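Side-chain contacts in putative phosphatase (Clostridium difficile, PDB 3SD7), which probably hydrolyses phosphate esters as a member of the haloacid dehalogenase-like hydrolase family, though its natural substrate is not established: residues A[27-32]-A[224-229]; A[128-133]-A[177-182]; A[138-143]-A[154-159]. All blocks are in the same frame, centred on the assembly; numbering follows the deposited sequence.

Contact 1: A[27-32]-A[224-229]; sequences KNYEIV and EPTYIV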
ATOM      1  N   LYS A  27      -3.268 -18.567 -17.017  1.00 67.34           N
ATOM      2  CA  LYS A  27      -1.883 -18.774 -16.596  1.00 64.21           C
ATOM      3  C   LYS A  27      -1.790 -19.178 -15.118  1.00 60.59           C
ATOM      4  O   LYS A  27      -2.648 -18.813 -14.311  1.00 59.86           O
ATOM      5  CB  LYS A  27      -1.053 -17.509 -16.843  1.00 63.28           C
ATOM      6  CG  LYS A  27       0.438 -17.809 -17.045  1.00 63.18           C
ATOM      7  CD  LYS A  27       1.318 -16.577 -16.912  1.00 59.03           C
ATOM      8  CE  LYS A  27       0.950 -15.448 -17.863  1.00 57.07           C
ATOM      9  NZ  LYS A  27       1.858 -14.273 -17.657  1.00 47.66           N
ATOM     10  N   ASN A  28      -0.741 -19.924 -14.783  1.00 57.34           N
ATOM     11  CA  ASN A  28      -0.475 -20.374 -13.414  1.00 54.80           C
ATOM     12  C   ASN A  28       0.631 -19.518 -12.779  1.00 49.48           C
ATOM     13  O   ASN A  28       1.811 -19.734 -13.032  1.00 49.52           O
ATOM     14  CB  ASN A  28      -0.059 -21.851 -13.421  1.00 57.90           C
ATOM     15  CG  ASN A  28       0.303 -22.383 -12.022  1.00 60.15           C
ATOM     16  OD1 ASN A  28      -0.155 -21.867 -10.999  1.00 62.61           O
ATOM     17  ND2 ASN A  28       1.114 -23.432 -11.987  1.00 65.22           N
ATOM     18  N   TYR A  29       0.258 -18.574 -11.927  1.00 43.28           N
ATOM     19  CA  TYR A  29       1.244 -17.705 -11.289  1.00 39.51           C
ATOM     20  C   TYR A  29       1.849 -18.347 -10.039  1.00 38.09           C
ATOM     21  O   TYR A  29       1.132 -18.800  -9.160  1.00 41.62           O
ATOM     22  CB  TYR A  29       0.615 -16.382 -10.925  1.00 35.96           C
ATOM     23  CG  TYR A  29       0.029 -15.664 -12.107  1.00 35.39           C
ATOM     24  CD1 TYR A  29       0.835 -14.953 -12.976  1.00 32.60           C
ATOM     25  CD2 TYR A  29      -1.336 -15.694 -12.355  1.00 35.40           C
ATOM     26  CE1 TYR A  29       0.304 -14.291 -14.065  1.00 34.73           C
ATOM     27  CE2 TYR A  29      -1.881 -15.029 -13.444  1.00 37.00           C
ATOM     28  CZ  TYR A  29      -1.060 -14.336 -14.294  1.00 31.47           C
ATOM     29  OH  TYR A  29      -1.581 -13.685 -15.372  1.00 36.06           O
ATOM     30  N   GLU A  30       3.163 -18.325  -9.937  1.00 34.07           N
ATOM     31  CA  GLU A  30       3.859 -18.951  -8.812  1.00 34.00           C
ATOM     32  C   GLU A  30       4.385 -17.950  -7.773  1.00 30.99           C
ATOM     33  O   GLU A  30       4.668 -18.329  -6.638  1.00 28.04           O
ATOM     34  CB  GLU A  30       5.006 -19.787  -9.338  1.00 38.20           C
ATOM     35  CG  GLU A  30       4.546 -20.882 -10.274  1.00 44.41           C
ATOM     36  CD  GLU A  30       5.692 -21.630 -10.939  1.00 55.18           C
ATOM     37  OE1 GLU A  30       6.862 -21.463 -10.515  1.00 57.85           O
ATOM     38  OE2 GLU A  30       5.413 -22.389 -11.895  1.00 62.19           O
ATOM     39  N   ILE A  31       4.571 -16.703  -8.201  1.00 27.27           N
ATOM     40  CA  ILE A  31       5.068 -15.627  -7.347  1.00 25.94           C
ATOM     41  C   ILE A  31       4.036 -14.495  -7.417  1.00 24.20           C
ATOM     42  O   ILE A  31       3.754 -13.986  -8.510  1.00 23.98           O
ATOM     43  CB  ILE A  31       6.489 -15.126  -7.802  1.00 28.53           C
ATOM     44  CG1 ILE A  31       7.513 -16.284  -7.753  1.00 29.15           C
ATOM     45  CG2 ILE A  31       6.919 -13.898  -6.965  1.00 26.94           C
ATOM     46  CD1 ILE A  31       8.951 -15.881  -8.155  1.00 33.67           C
ATOM     47  N   VAL A  32       3.495 -14.073  -6.272  1.00 22.14           N
ATOM     48  CA  VAL A  32       2.465 -13.039  -6.234  1.00 19.74           C
ATOM     49  C   VAL A  32       2.946 -11.923  -5.329  1.00 20.59           C
ATOM     50  O   VAL A  32       3.282 -12.157  -4.153  1.00 21.33           O
ATOM     51  CB  VAL A  32       1.146 -13.559  -5.688  1.00 21.18           C
ATOM     52  CG1 VAL A  32       0.040 -12.481  -5.794  1.00 21.40           C
ATOM     53  CG2 VAL A  32       0.720 -14.873  -6.411  1.00 22.41           C
ATOM     54  N   GLU A 224      -4.806  -0.063 -17.591  1.00 31.35           N
ATOM     55  CA  GLU A 224      -4.855  -1.325 -18.352  1.00 33.96           C
ATOM     56  C   GLU A 224      -4.117  -2.529 -17.717  1.00 32.74           C
ATOM     57  O   GLU A 224      -3.251  -3.140 -18.356  1.00 34.57           O
ATOM     58  CB  GLU A 224      -4.367  -1.096 -19.792  1.00 37.49           C
ATOM     59  CG  GLU A 224      -5.262  -0.145 -20.573  1.00 41.30           C
ATOM     60  CD  GLU A 224      -4.743   0.216 -21.959  1.00 53.78           C
ATOM     61  OE1 GLU A 224      -3.663  -0.272 -22.384  1.00 56.96           O
ATOM     62  OE2 GLU A 224      -5.441   1.007 -22.634  1.00 56.65           O
ATOM     63  N   PRO A 225      -4.495  -2.892 -16.485  1.00 28.91           N
ATOM     64  CA  PRO A 225      -3.884  -4.072 -15.873  1.00 27.47           C
ATOM     65  C   PRO A 225      -4.333  -5.346 -16.583  1.00 28.00           C
ATOM     66  O   PRO A 225      -5.242  -5.312 -17.421  1.00 30.29           O
ATOM     67  CB  PRO A 225      -4.444  -4.069 -14.450  1.00 26.05           C
ATOM     68  CG  PRO A 225      -5.743  -3.364 -14.563  1.00 26.80           C
ATOM     69  CD  PRO A 225      -5.560  -2.325 -15.638  1.00 27.37           C
ATOM     70  N   THR A 226      -3.709  -6.465 -16.237  1.00 28.04           N
ATOM     71  CA  THR A 226      -4.058  -7.741 -16.854  1.00 29.89           C
ATOM     72  C   THR A 226      -5.469  -8.111 -16.444  1.00 29.86           C
ATOM     73  O   THR A 226      -6.237  -8.628 -17.264  1.00 32.51           O
ATOM     74  CB  THR A 226      -3.088  -8.838 -16.467  1.00 29.19           C
ATOM     75  OG1 THR A 226      -1.753  -8.326 -16.526  1.00 29.47           O
ATOM     76  CG2 THR A 226      -3.241 -10.065 -17.394  1.00 32.82           C
ATOM     77  N   TYR A 227      -5.809  -7.832 -15.189  1.00 29.11           N
ATOM     78  CA  TYR A 227      -7.120  -8.133 -14.633  1.00 30.16           C
ATOM     79  C   TYR A 227      -7.575  -7.033 -13.692  1.00 29.01           C
ATOM     80  O   TYR A 227      -6.745  -6.345 -13.073  1.00 25.51           O
ATOM     81  CB  TYR A 227      -7.054  -9.421 -13.800  1.00 30.59           C
ATOM     82  CG  TYR A 227      -6.326 -10.581 -14.451  1.00 31.57           C
ATOM     83  CD1 TYR A 227      -6.977 -11.458 -15.308  1.00 41.10           C
ATOM     84  CD2 TYR A 227      -4.978 -10.806 -14.180  1.00 32.08           C
ATOM     85  CE1 TYR A 227      -6.294 -12.525 -15.888  1.00 43.27           C
ATOM     86  CE2 TYR A 227      -4.295 -11.869 -14.753  1.00 35.95           C
ATOM     87  CZ  TYR A 227      -4.946 -12.714 -15.601  1.00 42.70           C
ATOM     88  OH  TYR A 227      -4.235 -13.767 -16.169  1.00 46.19           O
ATOM     89  N   ILE A 228      -8.895  -6.893 -13.565  1.00 29.42           N
ATOM     90  CA  ILE A 228      -9.506  -5.981 -12.614  1.00 28.61           C
ATOM     91  C   ILE A 228     -10.432  -6.780 -11.683  1.00 30.70           C
ATOM     92  O   ILE A 228     -11.231  -7.610 -12.175  1.00 34.21           O
ATOM     93  CB  ILE A 228     -10.296  -4.886 -13.347  1.00 29.84           C
ATOM     94  CG1 ILE A 228      -9.329  -4.021 -14.175  1.00 30.81           C
ATOM     95  CG2 ILE A 228     -11.077  -3.995 -12.376  1.00 30.48           C
ATOM     96  CD1 ILE A 228     -10.021  -2.993 -15.049  1.00 34.00           C
ATOM     97  N   VAL A 229     -10.339  -6.551 -10.367  1.00 29.04           N
ATOM     98  CA  VAL A 229     -11.255  -7.190  -9.402  1.00 31.52           C
ATOM     99  C   VAL A 229     -11.948  -6.175  -8.481  1.00 30.90           C
ATOM    100  O   VAL A 229     -11.343  -5.163  -8.088  1.00 28.10           O
ATOM    101  CB  VAL A 229     -10.552  -8.279  -8.554  1.00 32.01           C
ATOM    102  CG1 VAL A 229      -9.970  -9.320  -9.477  1.00 35.20           C
ATOM    103  CG2 VAL A 229      -9.481  -7.665  -7.671  1.00 29.71           C
TER
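Tyr29 and Tyr227 reach toward each other from opposite directions and join through their phenol oxygens. The polar part is one hydrogen bond, in which Tyr227 OH donates to Tyr29 OH at 2.8 Å. Each hydroxyl lies at the edge of the other ring, in its plane, and the ring planes themselves stand nearly at right angles. The bond meets the C-O bond of Tyr29 at about 125°, an angle suited to a phenol oxygen that accepts. Tyr29 OH is also bonded to Asp206 OD2, and Lys27 NZ, on a poorly ordered side chain, forms a salt bridge with the same carboxylate atom. The acid would probably polarise the Tyr29 hydroxyl and make it a better acceptor. Tyrosine suits both places: a long flat side chain spans the gap, and its polar end finds a partner there.

The apolar part is slight. Tyr227 CE2 lies 3.3 Å from Tyr29 OH and 4.1 Å from Tyr29 CZ, so the ring edge follows the hydroxyl into the contact. Thr226 helps from within its own segment, its CG2 lying 3.4 Å above the Tyr227 ring plane and toward the rim, while its OG1 bonds to Ser207 N.

In the fold, the two tyrosines meet across the beginnings of parallel strands. Strands 187-191 and 206-210 lie between strands 31-34 and 227-229, and both rings touch Ile188 of the first. Helix 235-239 packs against them too, through Leu239 on Tyr29 and Ile238 on Tyr227.

Contact 2: A[128-133]-A[177-182]; sequences ILLVAT and DLCNVK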
ATOM      1  N   ILE A 128       4.654 -18.294  -3.681  1.00 24.85           N
ATOM      2  CA  ILE A 128       5.555 -17.397  -2.991  1.00 22.17           C
ATOM      3  C   ILE A 128       4.866 -16.027  -3.008  1.00 19.82           C
ATOM      4  O   ILE A 128       4.493 -15.513  -4.084  1.00 22.55           O
ATOM      5  CB  ILE A 128       6.898 -17.307  -3.722  1.00 23.32           C
ATOM      6  CG1 ILE A 128       7.612 -18.651  -3.621  1.00 29.26           C
ATOM      7  CG2 ILE A 128       7.759 -16.210  -3.070  1.00 24.30           C
ATOM      8  CD1 ILE A 128       8.821 -18.765  -4.528  1.00 36.95           C
ATOM      9  N   LEU A 129       4.678 -15.474  -1.812  1.00 20.08           N
ATOM     10  CA  LEU A 129       3.983 -14.207  -1.634  1.00 20.06           C
ATOM     11  C   LEU A 129       5.001 -13.168  -1.163  1.00 19.35           C
ATOM     12  O   LEU A 129       5.825 -13.419  -0.252  1.00 19.10           O
ATOM     13  CB  LEU A 129       2.872 -14.359  -0.613  1.00 19.65           C
ATOM     14  CG  LEU A 129       1.905 -15.526  -0.846  1.00 21.76           C
ATOM     15  CD1 LEU A 129       0.794 -15.518   0.222  1.00 22.45           C
ATOM     16  CD2 LEU A 129       1.305 -15.463  -2.251  1.00 21.04           C
ATOM     17  N   LEU A 130       4.953 -12.014  -1.799  1.00 19.26           N
ATOM     18  CA  LEU A 130       5.867 -10.928  -1.481  1.00 17.81           C
ATOM     19  C   LEU A 130       5.101  -9.632  -1.305  1.00 17.92           C
ATOM     20  O   LEU A 130       4.038  -9.444  -1.897  1.00 18.06           O
ATOM     21  CB  LEU A 130       6.839 -10.746  -2.644  1.00 18.76           C
ATOM     22  CG  LEU A 130       7.630 -11.964  -3.161  1.00 19.15           C
ATOM     23  CD1 LEU A 130       8.421 -11.619  -4.457  1.00 22.93           C
ATOM     24  CD2 LEU A 130       8.537 -12.514  -2.083  1.00 18.85           C
ATOM     25  N   VAL A 131       5.660  -8.703  -0.533  1.00 17.67           N
ATOM     26  CA  VAL A 131       5.117  -7.351  -0.442  1.00 17.64           C
ATOM     27  C   VAL A 131       6.097  -6.393  -1.092  1.00 19.38           C
ATOM     28  O   VAL A 131       7.298  -6.466  -0.813  1.00 19.75           O
ATOM     29  CB  VAL A 131       4.826  -6.910   1.011  1.00 18.84           C
ATOM     30  CG1 VAL A 131       4.480  -5.414   1.094  1.00 20.44           C
ATOM     31  CG2 VAL A 131       3.683  -7.746   1.595  1.00 19.54           C
ATOM     32  N   ALA A 132       5.587  -5.562  -2.001  1.00 18.41           N
ATOM     33  CA  ALA A 132       6.359  -4.515  -2.656  1.00 20.77           C
ATOM     34  C   ALA A 132       5.528  -3.244  -2.523  1.00 21.36           C
ATOM     35  O   ALA A 132       4.475  -3.108  -3.137  1.00 20.88           O
ATOM     36  CB  ALA A 132       6.638  -4.869  -4.142  1.00 22.40           C
ATOM     37  N   THR A 133       6.012  -2.317  -1.711  1.00 21.56           N
ATOM     38  CA  THR A 133       5.265  -1.125  -1.357  1.00 22.40           C
ATOM     39  C   THR A 133       6.159   0.106  -1.268  1.00 24.71           C
ATOM     40  O   THR A 133       7.386  -0.012  -1.116  1.00 22.56           O
ATOM     41  CB  THR A 133       4.557  -1.363  -0.008  1.00 22.91           C
ATOM     42  OG1 THR A 133       3.757  -0.232   0.362  1.00 25.45           O
ATOM     43  CG2 THR A 133       5.564  -1.672   1.132  1.00 23.40           C
ATOM     44  N   ASP A 177      14.497  -9.917  -7.398  1.00 31.14           N
ATOM     45  CA  ASP A 177      15.896 -10.271  -7.409  1.00 32.82           C
ATOM     46  C   ASP A 177      16.214 -11.159  -6.196  1.00 30.85           C
ATOM     47  O   ASP A 177      17.046 -12.034  -6.302  1.00 32.42           O
ATOM     48  CB  ASP A 177      16.789  -9.042  -7.457  1.00 33.79           C
ATOM     49  CG  ASP A 177      16.754  -8.327  -8.825  1.00 37.42           C
ATOM     50  OD1 ASP A 177      16.256  -8.910  -9.811  1.00 43.81           O
ATOM     51  OD2 ASP A 177      17.245  -7.189  -8.903  1.00 40.47           O
ATOM     52  N   LEU A 178      15.539 -10.948  -5.071  1.00 26.80           N
ATOM     53  CA  LEU A 178      15.774 -11.773  -3.870  1.00 27.15           C
ATOM     54  C   LEU A 178      15.329 -13.218  -4.090  1.00 28.89           C
ATOM     55  O   LEU A 178      15.848 -14.121  -3.447  1.00 30.36           O
ATOM     56  CB  LEU A 178      15.018 -11.240  -2.654  1.00 26.58           C
ATOM     57  CG  LEU A 178      15.419  -9.876  -2.112  1.00 25.97           C
ATOM     58  CD1 LEU A 178      14.449  -9.460  -1.003  1.00 24.06           C
ATOM     59  CD2 LEU A 178      16.908  -9.868  -1.656  1.00 30.71           C
ATOM     60  N   CYS A 179      14.367 -13.413  -4.987  1.00 27.13           N
ATOM     61  CA  CYS A 179      13.819 -14.726  -5.279  1.00 29.33           C
ATOM     62  C   CYS A 179      14.556 -15.418  -6.381  1.00 32.71           C
ATOM     63  O   CYS A 179      14.259 -16.588  -6.649  1.00 34.24           O
ATOM     64  CB  CYS A 179      12.355 -14.622  -5.658  1.00 27.49           C
ATOM     65  SG  CYS A 179      11.317 -14.098  -4.240  1.00 30.20           S
ATOM     66  N   ASN A 180      15.504 -14.709  -6.997  1.00 38.48           N
ATOM     67  CA  ASN A 180      16.298 -15.224  -8.090  1.00 47.01           C
ATOM     68  C   ASN A 180      15.362 -15.753  -9.153  1.00 49.15           C
ATOM     69  O   ASN A 180      15.455 -16.899  -9.537  1.00 51.35           O
ATOM     70  CB  ASN A 180      17.219 -16.336  -7.597  1.00 48.22           C
ATOM     71  CG  ASN A 180      18.207 -15.851  -6.542  1.00 53.88           C
ATOM     72  OD1 ASN A 180      18.842 -14.803  -6.696  1.00 58.73           O
ATOM     73  ND2 ASN A 180      18.350 -16.624  -5.470  1.00 57.73           N
ATOM     74  N   VAL A 181      14.432 -14.910  -9.588  1.00 50.18           N
ATOM     75  CA  VAL A 181      13.448 -15.315 -10.593  1.00 52.19           C
ATOM     76  C   VAL A 181      14.000 -15.334 -12.004  1.00 57.38           C
ATOM     77  O   VAL A 181      14.744 -14.428 -12.388  1.00 59.29           O
ATOM     78  CB  VAL A 181      12.272 -14.355 -10.620  1.00 50.10           C
ATOM     79  CG1 VAL A 181      11.364 -14.657 -11.828  1.00 51.42           C
ATOM     80  CG2 VAL A 181      11.503 -14.442  -9.323  1.00 44.42           C
ATOM     81  N   LYS A 182      13.630 -16.377 -12.754  1.00 59.58           N
ATOM     82  CA  LYS A 182      13.931 -16.475 -14.173  1.00 64.18           C
ATOM     83  C   LYS A 182      12.652 -16.351 -15.010  1.00 63.87           C
ATOM     84  O   LYS A 182      12.603 -15.534 -15.937  1.00 67.01           O
ATOM     85  CB  LYS A 182      14.617 -17.789 -14.516  1.00 67.45           C
ATOM     86  CG  LYS A 182      14.410 -18.217 -15.991  1.00 73.19           C
ATOM     87  CD  LYS A 182      14.982 -17.214 -17.024  1.00 76.89           C
ATOM     88  CE  LYS A 182      14.629 -17.622 -18.471  1.00 80.75           C
ATOM     89  NZ  LYS A 182      15.355 -16.826 -19.510  1.00 82.84           N
TER
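Cys179 meets Leu130 where the last turn of helix 168-179 packs on the parallel sheet of a Rossmann-like alpha/beta fold, the core architecture of haloacid dehalogenase-like hydrolases. The tight part is the meeting of the thiol with the leucine fork. Cys179 SG lies 3.8 Å from Leu130 CD1 and 3.9 Å from Leu130 CD2, so both methyls share the sulfur about equally. With SG anti to the carbonyl carbon (chi1 -68°), the thiol leaves the helix on the side of the strand. Cysteine suits this place: its single sulfur, one bond beyond CB, is enough to rest against both leucine methyls. Leu130 is buried, and beneath the helix it also packs on Val175 and on Ile31 of the adjoining strand.

The loose side is at Ile128, two residues earlier on the same face of the strand. Its CG2 comes only to 4.3 Å from Cys179 SG, and the residue is partly exposed; a bound triethylene glycol, probably from the crystallisation liquor, lies about 5 Å from its side chain. Asn180 is exposed at the turn, and Val181 returns to pack on Ile31. No hydrogen bond links the two segments, so the contact rests on apolar packing. The helix ends in a Schellman motif: positive phi at Asn180 (53°) goes with two bonds back into the last turn, one of them from Asn180 N to Asp177 O at 3.2 Å.

Contact 3: A[138-143]-A[154-159]; sequences VFAETI and KYIAGS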
ATOM      1  N   VAL A 138       9.666  -0.695   7.635  0.50 27.82           N
ATOM      2  CA  VAL A 138       9.395  -0.900   9.072  0.50 30.04           C
ATOM      3  C   VAL A 138       7.894  -0.846   9.361  0.50 29.12           C
ATOM      4  O   VAL A 138       7.383  -1.642  10.145  0.50 28.34           O
ATOM      5  CB  VAL A 138      10.135   0.094   9.983  0.50 32.51           C
ATOM      6  CG1 VAL A 138       9.666   1.526   9.733  0.50 32.43           C
ATOM      7  CG2 VAL A 138       9.921  -0.288  11.445  0.50 35.30           C
ATOM      8  N   PHE A 139       7.192   0.091   8.733  1.00 28.18           N
ATOM      9  CA  PHE A 139       5.754   0.171   8.922  1.00 27.41           C
ATOM     10  C   PHE A 139       5.025  -1.041   8.319  1.00 24.13           C
ATOM     11  O   PHE A 139       4.124  -1.591   8.947  1.00 24.70           O
ATOM     12  CB  PHE A 139       5.175   1.491   8.360  1.00 29.22           C
ATOM     13  CG  PHE A 139       5.714   2.732   9.013  1.00 30.76           C
ATOM     14  CD1 PHE A 139       6.171   2.723  10.331  1.00 33.64           C
ATOM     15  CD2 PHE A 139       5.665   3.934   8.345  1.00 36.53           C
ATOM     16  CE1 PHE A 139       6.642   3.895  10.936  1.00 40.51           C
ATOM     17  CE2 PHE A 139       6.119   5.105   8.952  1.00 39.12           C
ATOM     18  CZ  PHE A 139       6.613   5.073  10.237  1.00 40.59           C
ATOM     19  N   ALA A 140       5.393  -1.446   7.099  1.00 23.66           N
ATOM     20  CA  ALA A 140       4.787  -2.598   6.428  1.00 21.79           C
ATOM     21  C   ALA A 140       4.956  -3.868   7.281  1.00 23.99           C
ATOM     22  O   ALA A 140       4.013  -4.620   7.515  1.00 23.01           O
ATOM     23  CB  ALA A 140       5.379  -2.804   4.993  1.00 23.66           C
ATOM     24  N   GLU A 141       6.172  -4.084   7.760  1.00 24.82           N
ATOM     25  CA  GLU A 141       6.432  -5.255   8.593  1.00 24.74           C
ATOM     26  C   GLU A 141       5.661  -5.187   9.916  1.00 24.96           C
ATOM     27  O   GLU A 141       5.107  -6.189  10.354  1.00 26.84           O
ATOM     28  CB  GLU A 141       7.933  -5.401   8.809  1.00 24.97           C
ATOM     29  CG  GLU A 141       8.680  -5.794   7.547  1.00 24.96           C
ATOM     30  CD  GLU A 141      10.153  -5.965   7.802  1.00 28.86           C
ATOM     31  OE1 GLU A 141      10.687  -5.236   8.661  1.00 29.95           O
ATOM     32  OE2 GLU A 141      10.780  -6.800   7.117  1.00 27.92           O
ATOM     33  N   THR A 142       5.607  -4.006  10.529  1.00 27.00           N
ATOM     34  CA  THR A 142       4.884  -3.815  11.782  1.00 28.06           C
ATOM     35  C   THR A 142       3.412  -4.165  11.612  1.00 27.20           C
ATOM     36  O   THR A 142       2.823  -4.886  12.428  1.00 30.07           O
ATOM     37  CB  THR A 142       5.044  -2.393  12.313  1.00 30.66           C
ATOM     38  OG1 THR A 142       6.405  -2.192  12.711  1.00 33.15           O
ATOM     39  CG2 THR A 142       4.131  -2.151  13.523  1.00 33.17           C
ATOM     40  N   ILE A 143       2.823  -3.651  10.542  1.00 24.51           N
ATOM     41  CA  ILE A 143       1.405  -3.885  10.243  1.00 25.16           C
ATOM     42  C   ILE A 143       1.106  -5.341   9.910  1.00 22.58           C
ATOM     43  O   ILE A 143       0.110  -5.896  10.374  1.00 26.30           O
ATOM     44  CB  ILE A 143       0.954  -2.963   9.092  1.00 23.35           C
ATOM     45  CG1 ILE A 143       1.009  -1.509   9.559  1.00 27.33           C
ATOM     46  CG2 ILE A 143      -0.430  -3.343   8.627  1.00 25.50           C
ATOM     47  CD1 ILE A 143       0.918  -0.492   8.407  1.00 27.32           C
ATOM     48  N   LYS A 154       7.347 -14.261   2.035  1.00 21.72           N
ATOM     49  CA  LYS A 154       8.770 -14.602   2.040  1.00 21.63           C
ATOM     50  C   LYS A 154       9.621 -13.384   2.272  1.00 22.48           C
ATOM     51  O   LYS A 154      10.561 -13.450   3.073  1.00 23.17           O
ATOM     52  CB  LYS A 154       9.163 -15.307   0.757  1.00 22.77           C
ATOM     53  CG  LYS A 154      10.580 -15.854   0.789  1.00 23.16           C
ATOM     54  CD  LYS A 154      10.879 -16.745  -0.422  1.00 28.44           C
ATOM     55  CE  LYS A 154      12.296 -17.341  -0.374  1.00 35.30           C
ATOM     56  NZ  LYS A 154      12.573 -18.242   0.796  1.00 40.78           N
ATOM     57  N   TYR A 155       9.327 -12.300   1.544  1.00 20.55           N
ATOM     58  CA  TYR A 155      10.059 -11.045   1.657  1.00 20.41           C
ATOM     59  C   TYR A 155       9.074  -9.906   1.671  1.00 20.89           C
ATOM     60  O   TYR A 155       8.003  -9.965   1.029  1.00 20.26           O
ATOM     61  CB  TYR A 155      11.040 -10.856   0.511  1.00 20.33           C
ATOM     62  CG  TYR A 155      12.116 -11.903   0.442  1.00 20.31           C
ATOM     63  CD1 TYR A 155      13.029 -12.051   1.462  1.00 21.43           C
ATOM     64  CD2 TYR A 155      12.198 -12.744  -0.641  1.00 23.85           C
ATOM     65  CE1 TYR A 155      14.032 -13.022   1.391  1.00 24.61           C
ATOM     66  CE2 TYR A 155      13.160 -13.713  -0.728  1.00 25.37           C
ATOM     67  CZ  TYR A 155      14.078 -13.855   0.284  1.00 24.63           C
ATOM     68  OH  TYR A 155      15.040 -14.829   0.224  1.00 30.53           O
ATOM     69  N   ILE A 156       9.440  -8.850   2.390  1.00 21.87           N
ATOM     70  CA  ILE A 156       8.627  -7.635   2.512  1.00 22.36           C
ATOM     71  C   ILE A 156       9.587  -6.506   2.238  1.00 22.96           C
ATOM     72  O   ILE A 156      10.620  -6.373   2.938  1.00 25.25           O
ATOM     73  CB  ILE A 156       8.013  -7.503   3.916  1.00 22.28           C
ATOM     74  CG1 ILE A 156       6.977  -8.611   4.166  1.00 25.41           C
ATOM     75  CG2 ILE A 156       7.405  -6.093   4.129  1.00 23.26           C
ATOM     76  CD1 ILE A 156       6.651  -8.838   5.675  1.00 27.83           C
ATOM     77  N   ALA A 157       9.287  -5.718   1.196  1.00 22.11           N
ATOM     78  CA  ALA A 157      10.108  -4.604   0.754  1.00 23.05           C
ATOM     79  C   ALA A 157       9.315  -3.316   0.602  1.00 23.49           C
ATOM     80  O   ALA A 157       8.368  -3.244  -0.178  1.00 22.88           O
ATOM     81  CB  ALA A 157      10.772  -4.924  -0.573  1.00 25.96           C
ATOM     82  N   GLY A 158       9.730  -2.314   1.369  1.00 23.89           N
ATOM     83  CA  GLY A 158       9.183  -0.969   1.313  1.00 25.25           C
ATOM     84  C   GLY A 158      10.299   0.039   1.163  1.00 28.42           C
ATOM     85  O   GLY A 158      11.414  -0.278   0.705  1.00 29.32           O
ATOM     86  N   SER A 159      10.002   1.279   1.526  1.00 29.49           N
ATOM     87  CA  SER A 159      10.969   2.342   1.467  1.00 34.28           C
ATOM     88  C   SER A 159      11.689   2.484   2.814  1.00 36.67           C
ATOM     89  O   SER A 159      11.359   1.835   3.803  1.00 32.10           O
ATOM     90  CB  SER A 159      10.276   3.648   1.092  1.00 35.25           C
ATOM     91  OG  SER A 159       9.239   3.940   1.994  1.00 41.51           O
TER
HETATM   92  O   HOH W   1      11.316   1.107   6.760  1.00 25.48           O
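Ile156 carries the apolar part of this contact, turning its CG2 methyl to two neighbouring helix residues, Ala140 and Glu141. That methyl stands anti to the backbone N, with CG1 on the other branch at chi1 -67°, and from there it reaches 4.0 Å from Ala140 CB and 3.7 Å from Glu141 CG. The CD1 end of the isoleucine also comes to 4.1 Å from Glu141 CG. Glu141 therefore contributes its methylene, crossing the isoleucine at a slant, while the extended chain carries the carboxylate onward. A beta-branched isoleucine suits the strand, offering the helix a broad apolar flank; a glutamate suits a partly exposed helix position, since its methylene stem can pack while the carboxylate lies further along the chain. Alanine and glycine face each other at a close approach, the CA atoms of Ala140 and Gly158 being 6.9 Å apart, as are those of Glu141 and Ile156.

The polar part lies at the start of the helix. A water accepts from Val138 N in a short bond of 2.6 Å and donates to Ser159 O at 3.0 Å, thereby tying a first-turn N-H, which has no acceptor in a preceding turn, to the end of the strand. Nearby, Thr137 OG1 is hydrogen-bonded to Gly158 N, a direct bond beside the bridged one.

Within the helix, Val138 O accepts from both Thr142 N and Thr142 OG1, the latter at 2.8 Å. The two donors arrive from opposite faces of the carbonyl plane, so both can share one oxygen; the threonine hydroxyl thus bonds back to its own helix.

Strand 128-133, helix 137-146 and strand 155-159 form a beta-alpha-beta unit. Here its helix packs against its second strand, as in the repeating crossover of the Rossmann-like haloacid dehalogenase fold.

Overall arrangement
All three contacts reach the same parallel sheet, and each is only partly buried, with one buried residue among those that touch. The centre of contact 3 is about 10 Å from the centre of the chain, those of contacts 2 and 1 about 16 and 17 Å. Contacts 2 and 3 use neighbouring strands, 128-133 and 155-159, with a probable hydrogen bond from Lys154 N to Leu129 O, and hold helices 168-179 and 137-146 to opposite faces of the sheet. Strand 31-34 joins contact 1 to contact 2 through Val32 and Leu130. Chemistry follows place: a hydrogen-bonded tyrosine pair bridges the beginnings of strands 31-34 and 227-229, purely apolar packing serves contact 2, and contact 3 combines packing with a water bridge.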